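PDB 4JB3: D-ribitol-5-phosphate phosphatase from Bacteroides thetaiotaomicron, which dephosphorylates D-ribitol 5-phosphate and D-ribitol 1-phosphate, and also acts on the riboflavin precursor 5-amino-6-(5-phospho-D-ribitylamino)uracil. Local coordinates for residues A[67-72]-A[166-171]; A[135-140]-A[159-164]. All blocks are in the same frame, centred on the assembly; numbering follows the deposited sequence.

How the interactions relate
Interaction 1 and interaction 2 lie side by side, with centres about 12 Å apart. The order along the chain is 67-72, 135-140, 159-164, 166-171, so the two segments of interaction 2 fall between those of interaction 1. Helix 66-72 belongs to the helical region between strands 26-29 and 125-130. Interaction 1 sets it against the loop that follows helix 162-165. Interaction 2 joins helix 134-140 to the outermost strand 158-161 and the short helix after it. The contacts touch where Ser162 OG probably hydrogen-bonds Glu72 O, 2.6 Å away. The short helix 162-165 thus lies where the edge of the core sheet meets the lid, which is closed in this structure.

Interaction 1. Residues A[67-72]-A[166-171]; sequences IFQELE and GHTKPA
The flat amide of Gln69 presents its nitrogen to Thr168, while the carboxylate of Glu72 is turned to other partners. Gln69 NE2 stops 4.0 Å from Thr168 OG1, too far for a hydrogen bond. Both atoms instead bond to OE2 of Glu73, so one carboxylate oxygen bridges helix and loop. Gln69 reaches this point with CG anti to the backbone N (chi1 170°) and an extended chain beyond it. Away from this contact, the Phe68 ring anchors the helix in the lid, edge-to-face with Phe47 and Phe81.

The methyl branch of Thr168 packs on Glu72. Its CG2 lies 3.9 Å from Glu72 CB and 3.7 Å from Glu72 O, a carbonyl oxygen that bonds to Ser162 OG. Chi1 of 43° puts CG2 anti to the carbonyl carbon, beside the backbone N, where it meets Glu72.

The arrangement is that of a capped HAD phosphatase: a lid helix closes over a loop of the catalytic core. The next residue, Lys169, forms salt bridges to Asp30, the nucleophile by similarity, and to Asp193, consistent with the motif III lysine of the superfamily. The loop has a cis peptide bond before Pro170, and Ala171 N bonds back to Thr168 O (2.9 Å). Glu72 OE2 bonds to Asn133, and OE1 to a bound glycerol, probably from the crystallisation liquor.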
loop_
_atom_site.group_PDB
_atom_site.type_symbol
_atom_site.label_atom_id
_atom_site.label_comp_id
_atom_site.label_asym_id
_atom_site.label_seq_id
_atom_site.Cartn_x
_atom_site.Cartn_y
_atom_site.Cartn_z
ATOM N N ILE A 67 8.570 14.823 8.499
ATOM C CA ILE A 67 9.268 13.634 8.971
ATOM C C ILE A 67 8.530 12.349 8.591
ATOM O O ILE A 67 9.134 11.274 8.518
ATOM C CB ILE A 67 9.547 13.662 10.493
ATOM C CG1 ILE A 67 8.235 13.741 11.285
ATOM C CG2 ILE A 67 10.486 14.796 10.840
ATOM C CD1 ILE A 67 8.430 13.510 12.778
ATOM N N PHE A 68 7.228 12.458 8.353
ATOM C CA PHE A 68 6.445 11.314 7.894
ATOM C C PHE A 68 6.875 10.903 6.493
ATOM O O PHE A 68 7.048 9.716 6.231
ATOM C CB PHE A 68 4.942 11.623 7.976
ATOM C CG PHE A 68 4.436 11.754 9.388
ATOM C CD1 PHE A 68 4.594 12.943 10.092
ATOM C CD2 PHE A 68 3.810 10.679 10.011
ATOM C CE1 PHE A 68 4.139 13.055 11.404
ATOM C CE2 PHE A 68 3.348 10.785 11.317
ATOM C CZ PHE A 68 3.521 11.973 12.012
ATOM N N GLN A 69 7.068 11.881 5.612
ATOM C CA GLN A 69 7.632 11.612 4.288
ATOM C C GLN A 69 9.042 11.053 4.391
ATOM O O GLN A 69 9.392 10.091 3.697
ATOM C CB GLN A 69 7.656 12.879 3.440
ATOM C CG GLN A 69 8.452 12.739 2.146
ATOM C CD GLN A 69 8.247 13.910 1.214
ATOM O OE1 GLN A 69 7.834 14.989 1.639
ATOM N NE2 GLN A 69 8.517 13.703 -0.072
ATOM N N GLU A 70 9.861 11.665 5.242
ATOM C CA GLU A 70 11.236 11.209 5.395
ATOM C C GLU A 70 11.292 9.745 5.814
ATOM O O GLU A 70 12.120 8.981 5.312
ATOM C CB GLU A 70 12.025 12.106 6.365
ATOM C CG GLU A 70 12.373 13.458 5.766
ATOM C CD GLU A 70 12.898 14.439 6.787
ATOM O OE1 GLU A 70 13.058 14.049 7.958
ATOM O OE2 GLU A 70 13.146 15.608 6.422
ATOM N N LEU A 71 10.398 9.340 6.715
ATOM C CA LEU A 71 10.315 7.941 7.115
ATOM C C LEU A 71 9.918 7.068 5.929
ATOM O O LEU A 71 10.545 6.032 5.667
ATOM C CB LEU A 71 9.301 7.766 8.249
ATOM C CG LEU A 71 9.025 6.317 8.656
ATOM C CD1 LEU A 71 10.249 5.750 9.392
ATOM C CD2 LEU A 71 7.751 6.220 9.491
ATOM N N GLU A 72 8.920 7.499 5.169
ATOM C CA GLU A 72 8.441 6.674 4.061
ATOM C C GLU A 72 9.390 6.658 2.863
ATOM O O GLU A 72 9.246 5.826 1.967
ATOM C CB GLU A 72 6.998 7.037 3.690
ATOM C CG GLU A 72 6.066 6.825 4.892
ATOM C CD GLU A 72 4.694 6.293 4.530
ATOM O OE1 GLU A 72 4.108 6.718 3.503
ATOM O OE2 GLU A 72 4.190 5.432 5.295
ATOM N N GLY A 166 13.816 5.009 -1.627
ATOM C CA GLY A 166 14.252 6.397 -1.541
ATOM C C GLY A 166 13.308 7.425 -2.147
ATOM O O GLY A 166 13.662 8.606 -2.246
ATOM N N HIS A 167 12.123 6.991 -2.555
ATOM C CA HIS A 167 11.140 7.886 -3.172
ATOM C C HIS A 167 9.758 7.420 -2.779
ATOM O O HIS A 167 9.551 6.225 -2.554
ATOM C CB HIS A 167 11.223 7.823 -4.707
ATOM C CG HIS A 167 12.573 8.139 -5.264
ATOM N ND1 HIS A 167 12.977 9.422 -5.558
ATOM C CD2 HIS A 167 13.607 7.331 -5.599
ATOM C CE1 HIS A 167 14.209 9.393 -6.037
ATOM N NE2 HIS A 167 14.610 8.136 -6.079
ATOM N N THR A 168 8.803 8.348 -2.715
ATOM C CA THR A 168 7.395 8.001 -2.541
ATOM C C THR A 168 6.593 8.350 -3.786
ATOM O O THR A 168 6.871 9.367 -4.439
ATOM C CB THR A 168 6.759 8.726 -1.335
ATOM O OG1 THR A 168 7.187 10.095 -1.319
ATOM C CG2 THR A 168 7.169 8.061 -0.047
ATOM N N LYS A 169 5.602 7.516 -4.108
ATOM C CA LYS A 169 4.618 7.855 -5.136
ATOM C C LYS A 169 4.017 9.198 -4.726
ATOM O O LYS A 169 3.772 9.420 -3.539
ATOM C CB LYS A 169 3.515 6.792 -5.194
ATOM C CG LYS A 169 4.008 5.390 -5.577
ATOM C CD LYS A 169 2.815 4.434 -5.720
ATOM C CE LYS A 169 2.249 4.154 -4.362
ATOM N NZ LYS A 169 1.090 3.240 -4.416
ATOM N N PRO A 170 3.747 10.084 -5.693
ATOM C CA PRO A 170 3.740 9.841 -7.139
ATOM C C PRO A 170 5.051 10.169 -7.852
ATOM O O PRO A 170 5.011 10.449 -9.047
ATOM C CB PRO A 170 2.630 10.779 -7.619
ATOM C CG PRO A 170 2.802 11.982 -6.729
ATOM C CD PRO A 170 3.210 11.423 -5.373
ATOM N N ALA A 171 6.184 10.124 -7.159
ATOM C CA ALA A 171 7.461 10.370 -7.830
ATOM C C ALA A 171 7.666 9.354 -8.948
ATOM O O ALA A 171 7.545 8.144 -8.713
ATOM C CB ALA A 171 8.607 10.290 -6.840
#

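Interaction 2. Residues A[135-140]-A[159-164]; sequences FVMSWA and LYLSYQ
Next to Met137, which packs on Leu161 and Tyr163, the hydroxyl of Ser138 is gripped twice. OG donates to Phe135 O one turn back, at 2.8 Å, with a C=O...donor angle of 130° and a tilt of 31° from the carbonyl plane. It also bonds to Lys99 NZ of helix 95-103. This ties helix 134-140 to its neighbour.

Met137 carries the contact itself. Its CG comes in at the edge of the Tyr163 ring, near the ring plane, 3.9 Å from CE2. Its CB lies 3.7 Å from Tyr163 OH. The same CG also lies 4.1 Å from Leu161 CD1, and further out SD lies 4.1 Å from Leu161 CD2. Chi1 sets CG beside the backbone N and against the ring edge; the bend at chi2 (-61°) then carries SD to the leucine.

Strand 125-130, helix 134-140 and strand 158-161 form a beta-alpha-beta unit of the Rossmann-like HAD core. Leu161 also packs on Leu128 of the neighbouring strand. Met137 meets Leu161 and the Tyr163 ring edge through carbon and sulfur; the tyrosine hydroxyl against CB is the polar exception. The grip is therefore one of shape and dispersion, without a directional polar bond between the two segments.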
loop_
_atom_site.group_PDB
_atom_site.type_symbol
_atom_site.label_atom_id
_atom_site.label_comp_id
_atom_site.label_asym_id
_atom_site.label_seq_id
_atom_site.Cartn_x
_atom_site.Cartn_y
_atom_site.Cartn_z
ATOM N N PHE A 135 7.322 0.376 10.315
ATOM C CA PHE A 135 6.356 0.073 11.364
ATOM C C PHE A 135 5.208 -0.739 10.788
ATOM O O PHE A 135 4.814 -1.780 11.338
ATOM C CB PHE A 135 5.805 1.350 11.996
ATOM C CG PHE A 135 6.835 2.167 12.713
ATOM C CD1 PHE A 135 7.221 1.850 14.013
ATOM C CD2 PHE A 135 7.399 3.276 12.100
ATOM C CE1 PHE A 135 8.179 2.614 14.683
ATOM C CE2 PHE A 135 8.357 4.054 12.766
ATOM C CZ PHE A 135 8.751 3.713 14.058
ATOM N N VAL A 136 4.652 -0.249 9.688
ATOM C CA VAL A 136 3.533 -0.924 9.046
ATOM C C VAL A 136 3.947 -2.296 8.512
ATOM O O VAL A 136 3.235 -3.286 8.690
ATOM C CB VAL A 136 2.947 -0.054 7.926
ATOM C CG1 VAL A 136 1.831 -0.800 7.166
ATOM C CG2 VAL A 136 2.422 1.264 8.512
ATOM N N MET A 137 5.108 -2.355 7.874
ATOM C CA MET A 137 5.568 -3.611 7.287
ATOM C C MET A 137 5.965 -4.678 8.313
ATOM O O MET A 137 5.895 -5.874 8.023
ATOM C CB MET A 137 6.679 -3.350 6.267
ATOM C CG MET A 137 6.187 -2.672 4.984
ATOM S SD MET A 137 4.956 -3.634 4.062
ATOM C CE MET A 137 3.467 -2.741 4.460
ATOM N N SER A 138 6.355 -4.273 9.516
ATOM C CA SER A 138 6.643 -5.276 10.539
ATOM C C SER A 138 5.395 -6.092 10.875
ATOM O O SER A 138 5.495 -7.261 11.247
ATOM C CB SER A 138 7.246 -4.639 11.789
ATOM O OG SER A 138 6.289 -3.884 12.499
ATOM N N TRP A 139 4.228 -5.472 10.727
ATOM C CA TRP A 139 2.946 -6.156 10.849
ATOM C C TRP A 139 2.556 -6.890 9.561
ATOM O O TRP A 139 2.299 -8.096 9.578
ATOM C CB TRP A 139 1.845 -5.154 11.235
ATOM C CG TRP A 139 0.454 -5.608 10.884
ATOM C CD1 TRP A 139 -0.223 -6.670 11.411
ATOM C CD2 TRP A 139 -0.432 -5.006 9.930
ATOM N NE1 TRP A 139 -1.473 -6.768 10.842
ATOM C CE2 TRP A 139 -1.624 -5.762 9.925
ATOM C CE3 TRP A 139 -0.330 -3.903 9.078
ATOM C CZ2 TRP A 139 -2.711 -5.444 9.100
ATOM C CZ3 TRP A 139 -1.411 -3.586 8.263
ATOM C CH2 TRP A 139 -2.584 -4.358 8.277
ATOM N N ALA A 140 2.536 -6.173 8.438
ATOM C CA ALA A 140 2.018 -6.759 7.202
ATOM C C ALA A 140 2.867 -7.927 6.713
ATOM O O ALA A 140 2.337 -8.930 6.224
ATOM C CB ALA A 140 1.897 -5.694 6.120
ATOM N N LEU A 159 7.695 -7.207 -3.461
ATOM C CA LEU A 159 7.243 -5.959 -2.854
ATOM C C LEU A 159 8.201 -4.819 -3.197
ATOM O O LEU A 159 9.411 -4.923 -2.963
ATOM C CB LEU A 159 7.216 -6.095 -1.331
ATOM C CG LEU A 159 6.339 -7.182 -0.715
ATOM C CD1 LEU A 159 6.503 -7.209 0.795
ATOM C CD2 LEU A 159 4.922 -6.884 -1.033
ATOM N N TYR A 160 7.664 -3.731 -3.732
ATOM C CA TYR A 160 8.440 -2.520 -3.950
ATOM C C TYR A 160 7.958 -1.478 -2.951
ATOM O O TYR A 160 6.853 -0.935 -3.063
ATOM C CB TYR A 160 8.300 -2.023 -5.394
ATOM C CG TYR A 160 8.864 -3.004 -6.397
ATOM C CD1 TYR A 160 10.203 -2.974 -6.736
ATOM C CD2 TYR A 160 8.066 -3.996 -6.972
ATOM C CE1 TYR A 160 10.735 -3.879 -7.644
ATOM C CE2 TYR A 160 8.596 -4.907 -7.883
ATOM C CZ TYR A 160 9.923 -4.841 -8.214
ATOM O OH TYR A 160 10.452 -5.743 -9.113
ATOM N N LEU A 161 8.812 -1.202 -1.972
ATOM C CA LEU A 161 8.445 -0.408 -0.798
ATOM C C LEU A 161 9.177 0.921 -0.832
ATOM O O LEU A 161 10.408 0.955 -0.942
ATOM C CB LEU A 161 8.829 -1.176 0.478
ATOM C CG LEU A 161 8.288 -2.611 0.566
ATOM C CD1 LEU A 161 8.771 -3.297 1.841
ATOM C CD2 LEU A 161 6.768 -2.588 0.511
ATOM N N SER A 162 8.424 2.012 -0.716
ATOM C CA SER A 162 9.003 3.354 -0.813
ATOM C C SER A 162 10.238 3.558 0.069
ATOM O O SER A 162 11.234 4.130 -0.375
ATOM C CB SER A 162 7.943 4.402 -0.468
ATOM O OG SER A 162 7.489 4.220 0.863
ATOM N N TYR A 163 10.177 3.095 1.315
ATOM C CA TYR A 163 11.244 3.397 2.274
ATOM C C TYR A 163 12.550 2.676 1.953
ATOM O O TYR A 163 13.620 3.066 2.438
ATOM C CB TYR A 163 10.788 3.143 3.715
ATOM C CG TYR A 163 10.614 1.698 4.115
ATOM C CD1 TYR A 163 11.665 0.979 4.669
ATOM C CD2 TYR A 163 9.387 1.058 3.966
ATOM C CE1 TYR A 163 11.499 -0.346 5.053
ATOM C CE2 TYR A 163 9.204 -0.260 4.364
ATOM C CZ TYR A 163 10.263 -0.952 4.901
ATOM O OH TYR A 163 10.099 -2.268 5.296
ATOM N N GLN A 164 12.474 1.641 1.124
ATOM C CA GLN A 164 13.678 0.938 0.707
ATOM C C GLN A 164 14.219 1.479 -0.605
ATOM O O GLN A 164 15.349 1.184 -0.984
ATOM C CB GLN A 164 13.385 -0.549 0.561
ATOM C CG GLN A 164 13.051 -1.210 1.870
ATOM C CD GLN A 164 12.977 -2.710 1.736
ATOM O OE1 GLN A 164 12.487 -3.223 0.737
ATOM N NE2 GLN A 164 13.478 -3.423 2.736
#